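Local coordinates for Non-structural polyprotein (Sindbis virus, PDB 4GUA) that carries the alphavirus nsP2 cysteine protease region joined to the nsP3 macro and zinc-binding domains in an uncleaved precursor whose processing probably governs viral RNA replication, at residues 352-364 with 375-387. Numbering follows the deposited sequence.
Sequences NIADCQEEAVVNA and VCRAIYKRWPTSF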
loop_
_atom_site.group_PDB
_atom_site.type_symbol
_atom_site.label_atom_id
_atom_site.label_comp_id
_atom_site.label_asym_id
_atom_site.label_seq_id
_atom_site.Cartn_x
_atom_site.Cartn_y
_atom_site.Cartn_z
ATOM N N ASN A 352 33.031 -15.617 9.184
ATOM C CA ASN A 352 33.130 -15.624 7.731
ATOM C C ASN A 352 31.771 -15.948 7.126
ATOM O O ASN A 352 31.182 -16.991 7.420
ATOM C CB ASN A 352 34.163 -16.657 7.275
ATOM C CG ASN A 352 34.291 -16.729 5.766
ATOM O OD1 ASN A 352 33.707 -15.920 5.042
ATOM N ND2 ASN A 352 35.046 -17.710 5.282
ATOM N N ILE A 353 31.273 -15.058 6.277
ATOM C CA ILE A 353 29.921 -15.193 5.752
ATOM C C ILE A 353 29.757 -16.456 4.908
ATOM O O ILE A 353 28.648 -16.978 4.774
ATOM C CB ILE A 353 29.513 -13.953 4.921
ATOM C CG1 ILE A 353 27.991 -13.852 4.822
ATOM C CG2 ILE A 353 30.152 -13.992 3.536
ATOM C CD1 ILE A 353 27.505 -12.601 4.114
ATOM N N ALA A 354 30.856 -16.960 4.356
ATOM C CA ALA A 354 30.799 -18.170 3.540
ATOM C C ALA A 354 30.246 -19.343 4.339
ATOM O O ALA A 354 29.692 -20.290 3.775
ATOM C CB ALA A 354 32.176 -18.510 2.998
ATOM N N ASP A 355 30.387 -19.271 5.656
ATOM C CA ASP A 355 29.956 -20.358 6.527
ATOM C C ASP A 355 28.528 -20.168 7.055
ATOM O O ASP A 355 28.064 -20.938 7.900
ATOM C CB ASP A 355 30.949 -20.533 7.685
ATOM C CG ASP A 355 32.262 -21.182 7.241
ATOM O OD1 ASP A 355 32.212 -22.150 6.449
ATOM O OD2 ASP A 355 33.340 -20.728 7.690
ATOM N N CYS A 356 27.834 -19.149 6.562
ATOM C CA CYS A 356 26.509 -18.816 7.080
ATOM C C CYS A 356 25.520 -19.988 7.017
ATOM O O CYS A 356 25.564 -20.815 6.101
ATOM C CB CYS A 356 25.934 -17.603 6.338
ATOM S SG CYS A 356 25.577 -17.858 4.585
ATOM N N GLN A 357 24.646 -20.054 8.021
ATOM C CA GLN A 357 23.574 -21.047 8.076
ATOM C C GLN A 357 22.235 -20.513 7.557
ATOM O O GLN A 357 21.252 -21.246 7.517
ATOM C CB GLN A 357 23.396 -21.548 9.515
ATOM C CG GLN A 357 24.533 -22.425 10.027
ATOM C CD GLN A 357 24.688 -23.706 9.223
ATOM O OE1 GLN A 357 23.765 -24.522 9.152
ATOM N NE2 GLN A 357 25.855 -23.889 8.610
ATOM N N GLU A 358 22.187 -19.241 7.169
ATOM C CA GLU A 358 20.933 -18.625 6.726
ATOM C C GLU A 358 20.546 -19.124 5.338
ATOM O O GLU A 358 21.415 -19.491 4.554
ATOM C CB GLU A 358 21.055 -17.101 6.717
ATOM C CG GLU A 358 21.073 -16.455 8.098
ATOM C CD GLU A 358 22.360 -16.702 8.857
ATOM O OE1 GLU A 358 23.414 -16.864 8.208
ATOM O OE2 GLU A 358 22.317 -16.720 10.109
ATOM N N GLU A 359 19.248 -19.124 5.033
ATOM C CA GLU A 359 18.737 -19.696 3.778
ATOM C C GLU A 359 19.370 -19.075 2.538
ATOM O O GLU A 359 19.683 -19.775 1.568
ATOM C CB GLU A 359 17.217 -19.556 3.689
ATOM C CG GLU A 359 16.639 -20.081 2.380
ATOM C CD GLU A 359 15.120 -20.010 2.317
ATOM O OE1 GLU A 359 14.475 -19.919 3.391
ATOM O OE2 GLU A 359 14.575 -20.031 1.186
ATOM N N ALA A 360 19.521 -17.757 2.556
ATOM C CA ALA A 360 20.145 -17.060 1.445
ATOM C C ALA A 360 21.279 -16.184 1.952
ATOM O O ALA A 360 21.242 -15.677 3.073
ATOM C CB ALA A 360 19.117 -16.220 0.706
ATOM N N VAL A 361 22.290 -16.009 1.115
ATOM C CA VAL A 361 23.405 -15.146 1.445
ATOM C C VAL A 361 23.517 -14.079 0.369
ATOM O O VAL A 361 23.365 -14.365 -0.822
ATOM C CB VAL A 361 24.723 -15.943 1.527
ATOM C CG1 VAL A 361 25.029 -16.621 0.197
ATOM C CG2 VAL A 361 25.866 -15.039 1.949
ATOM N N VAL A 362 23.801 -12.853 0.791
ATOM C CA VAL A 362 23.906 -11.738 -0.133
ATOM C C VAL A 362 25.369 -11.424 -0.343
ATOM O O VAL A 362 26.127 -11.263 0.612
ATOM C CB VAL A 362 23.202 -10.478 0.400
ATOM C CG1 VAL A 362 23.568 -9.262 -0.444
ATOM C CG2 VAL A 362 21.692 -10.683 0.447
ATOM N N ASN A 363 25.777 -11.415 -1.605
ATOM C CA ASN A 363 27.112 -10.980 -1.976
ATOM C C ASN A 363 27.140 -9.474 -2.212
ATOM O O ASN A 363 26.189 -8.904 -2.754
ATOM C CB ASN A 363 27.555 -11.708 -3.246
ATOM C CG ASN A 363 28.943 -11.301 -3.697
ATOM O OD1 ASN A 363 29.813 -11.018 -2.878
ATOM N ND2 ASN A 363 29.153 -11.265 -5.005
ATOM N N ALA A 364 28.234 -8.830 -1.818
ATOM C CA ALA A 364 28.438 -7.440 -2.191
ATOM C C ALA A 364 29.191 -7.502 -3.508
ATOM O O ALA A 364 30.392 -7.790 -3.557
ATOM C CB ALA A 364 29.252 -6.715 -1.139
ATOM N N VAL A 375 33.668 -9.715 0.948
ATOM C CA VAL A 375 32.851 -10.891 1.198
ATOM C C VAL A 375 32.821 -11.696 -0.098
ATOM O O VAL A 375 32.757 -12.926 -0.083
ATOM C CB VAL A 375 31.420 -10.535 1.627
ATOM C CG1 VAL A 375 31.422 -9.937 3.021
ATOM C CG2 VAL A 375 30.781 -9.589 0.625
ATOM N N CYS A 376 32.847 -10.975 -1.217
ATOM C CA CYS A 376 32.778 -11.577 -2.546
ATOM C C CYS A 376 33.855 -12.640 -2.774
ATOM O O CYS A 376 33.628 -13.608 -3.496
ATOM C CB CYS A 376 32.876 -10.495 -3.619
ATOM S SG CYS A 376 32.682 -11.114 -5.299
ATOM N N ARG A 377 35.025 -12.455 -2.174
ATOM C CA ARG A 377 36.080 -13.460 -2.254
ATOM C C ARG A 377 35.608 -14.781 -1.656
ATOM O O ARG A 377 35.741 -15.839 -2.269
ATOM C CB ARG A 377 37.321 -12.992 -1.494
ATOM C CG ARG A 377 38.464 -14.004 -1.475
ATOM C CD ARG A 377 39.589 -13.540 -0.568
ATOM N NE ARG A 377 40.822 -14.308 -0.742
ATOM C CZ ARG A 377 41.893 -13.883 -1.415
ATOM N NH1 ARG A 377 41.908 -12.687 -1.996
ATOM N NH2 ARG A 377 42.964 -14.659 -1.506
ATOM N N ALA A 378 35.049 -14.709 -0.453
ATOM C CA ALA A 378 34.596 -15.896 0.264
ATOM C C ALA A 378 33.454 -16.590 -0.466
ATOM O O ALA A 378 33.421 -17.821 -0.578
ATOM C CB ALA A 378 34.161 -15.515 1.666
ATOM N N ILE A 379 32.529 -15.788 -0.975
ATOM C CA ILE A 379 31.354 -16.312 -1.654
ATOM C C ILE A 379 31.747 -17.018 -2.954
ATOM O O ILE A 379 31.187 -18.062 -3.295
ATOM C CB ILE A 379 30.335 -15.177 -1.907
ATOM C CG1 ILE A 379 29.889 -14.598 -0.564
ATOM C CG2 ILE A 379 29.119 -15.686 -2.665
ATOM C CD1 ILE A 379 28.947 -13.436 -0.668
ATOM N N TYR A 380 32.722 -16.464 -3.666
ATOM C CA TYR A 380 33.192 -17.081 -4.902
ATOM C C TYR A 380 33.919 -18.396 -4.629
ATOM O O TYR A 380 33.747 -19.369 -5.362
ATOM C CB TYR A 380 34.126 -16.141 -5.667
ATOM C CG TYR A 380 35.077 -16.868 -6.593
ATOM C CD1 TYR A 380 34.649 -17.343 -7.826
ATOM C CD2 TYR A 380 36.399 -17.091 -6.229
ATOM C CE1 TYR A 380 35.515 -18.012 -8.675
ATOM C CE2 TYR A 380 37.271 -17.760 -7.070
ATOM C CZ TYR A 380 36.824 -18.219 -8.293
ATOM O OH TYR A 380 37.684 -18.890 -9.138
ATOM N N LYS A 381 34.742 -18.425 -3.585
ATOM C CA LYS A 381 35.495 -19.630 -3.285
ATOM C C LYS A 381 34.585 -20.786 -2.876
ATOM O O LYS A 381 34.836 -21.927 -3.258
ATOM C CB LYS A 381 36.533 -19.375 -2.198
ATOM C CG LYS A 381 37.654 -18.462 -2.646
ATOM C CD LYS A 381 38.953 -18.667 -1.875
ATOM C CE LYS A 381 38.757 -18.538 -0.363
ATOM N NZ LYS A 381 39.896 -19.137 0.408
ATOM N N ARG A 382 33.546 -20.510 -2.091
ATOM C CA ARG A 382 32.605 -21.572 -1.716
ATOM C C ARG A 382 31.505 -21.882 -2.745
ATOM O O ARG A 382 31.075 -23.031 -2.868
ATOM C CB ARG A 382 31.957 -21.300 -0.370
ATOM C CG ARG A 382 30.951 -22.379 -0.028
ATOM C CD ARG A 382 30.348 -22.162 1.326
ATOM N NE ARG A 382 31.270 -22.507 2.406
ATOM C CZ ARG A 382 31.024 -23.409 3.353
ATOM N NH1 ARG A 382 29.878 -24.082 3.371
ATOM N NH2 ARG A 382 31.932 -23.637 4.291
ATOM N N TRP A 383 31.019 -20.868 -3.455
ATOM C CA TRP A 383 29.931 -21.080 -4.407
ATOM C C TRP A 383 30.275 -20.549 -5.796
ATOM O O TRP A 383 29.581 -19.677 -6.320
ATOM C CB TRP A 383 28.650 -20.403 -3.923
ATOM C CG TRP A 383 28.137 -20.903 -2.607
ATOM C CD1 TRP A 383 27.518 -22.091 -2.365
ATOM C CD2 TRP A 383 28.172 -20.203 -1.356
ATOM N NE1 TRP A 383 27.176 -22.185 -1.034
ATOM C CE2 TRP A 383 27.565 -21.039 -0.393
ATOM C CE3 TRP A 383 28.659 -18.953 -0.953
ATOM C CZ2 TRP A 383 27.441 -20.669 0.946
ATOM C CZ3 TRP A 383 28.533 -18.586 0.373
ATOM C CH2 TRP A 383 27.925 -19.442 1.307
ATOM N N PRO A 384 31.340 -21.091 -6.405
ATOM C CA PRO A 384 31.821 -20.597 -7.699
ATOM C C PRO A 384 30.742 -20.527 -8.775
ATOM O O PRO A 384 30.665 -19.532 -9.489
ATOM C CB PRO A 384 32.888 -21.623 -8.095
ATOM C CG PRO A 384 33.350 -22.202 -6.816
ATOM C CD PRO A 384 32.158 -22.208 -5.903
ATOM N N THR A 385 29.914 -21.560 -8.878
ATOM C CA THR A 385 28.978 -21.663 -9.995
ATOM C C THR A 385 27.866 -20.622 -9.912
ATOM O O THR A 385 27.108 -20.448 -10.865
ATOM C CB THR A 385 28.370 -23.088 -10.125
ATOM O OG1 THR A 385 27.743 -23.470 -8.897
ATOM C CG2 THR A 385 29.446 -24.098 -10.454
ATOM N N SER A 386 27.760 -19.932 -8.781
ATOM C CA SER A 386 26.791 -18.848 -8.670
ATOM C C SER A 386 27.257 -17.655 -9.501
ATOM O O SER A 386 26.472 -16.769 -9.831
ATOM C CB SER A 386 26.584 -18.444 -7.211
ATOM O OG SER A 386 27.761 -17.883 -6.663
ATOM N N PHE A 387 28.539 -17.662 -9.853
ATOM C CA PHE A 387 29.141 -16.617 -10.677
ATOM C C PHE A 387 29.097 -16.939 -12.171
ATOM O O PHE A 387 29.745 -16.266 -12.976
ATOM C CB PHE A 387 30.576 -16.342 -10.230
ATOM C CG PHE A 387 30.668 -15.617 -8.918
ATOM C CD1 PHE A 387 30.466 -16.287 -7.726
ATOM C CD2 PHE A 387 30.959 -14.268 -8.879
ATOM C CE1 PHE A 387 30.547 -15.626 -6.526
ATOM C CE2 PHE A 387 31.045 -13.602 -7.679
ATOM C CZ PHE A 387 30.840 -14.280 -6.502
#
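I353, A354, V361 and N363 meet V375, A378, I379 and W383 where helix 375-382 packs on the mixed sheet of the nsP3 macro domain, an alpha/beta fold. The segment axes of strand 360-364 and this helix approach to 7.4 Å at 124°, and the 3-10 turn 353-355 lies along the same helix. At the strand end of the interface I379 points its CD1 at the backbone of N363, while its CG1 lies 4.2 Å from CG2 of I353, so one side chain spans strand and turn. CG2 of I353 also packs against V375, whose own CG2 reaches CB of A364 at 3.7 Å; the side chain of A364 lies beside a bound MES molecule. The W383 indole follows the helix, its CG beside the backbone N (chi1 -61°), which directs the six-membered ring between turn and strand. V361 CG1 rests over one face, 4.0 Å from CZ3, whereas I353 O lies at the ring edge. Where turn and helix come together, CB of A354 sits 3.8 Å from CB of A378, with N352 OD1 also against that methyl. N352 OD1 accepts from A354 N, an Asx turn with a nearly straight hydrogen bond, its donor well above the carbonyl plane. At the solvent-exposed margin, R382 bends at chi3 and brings a guanidinium face over A354 O; its NH2 forms a salt bridge with OD1 of D355 at 2.6 Å, the carboxylate and guanidinium planes being nearly perpendicular (89°). Beyond these segments, I379 touches V407 and W383 touches K405 and C402, extending the packing across neighbouring strands. With no clear hydrogen bond between the segments, the chemistry implies attachment by apolar packing inside and a single-nitrogen ion pair on the solvent side.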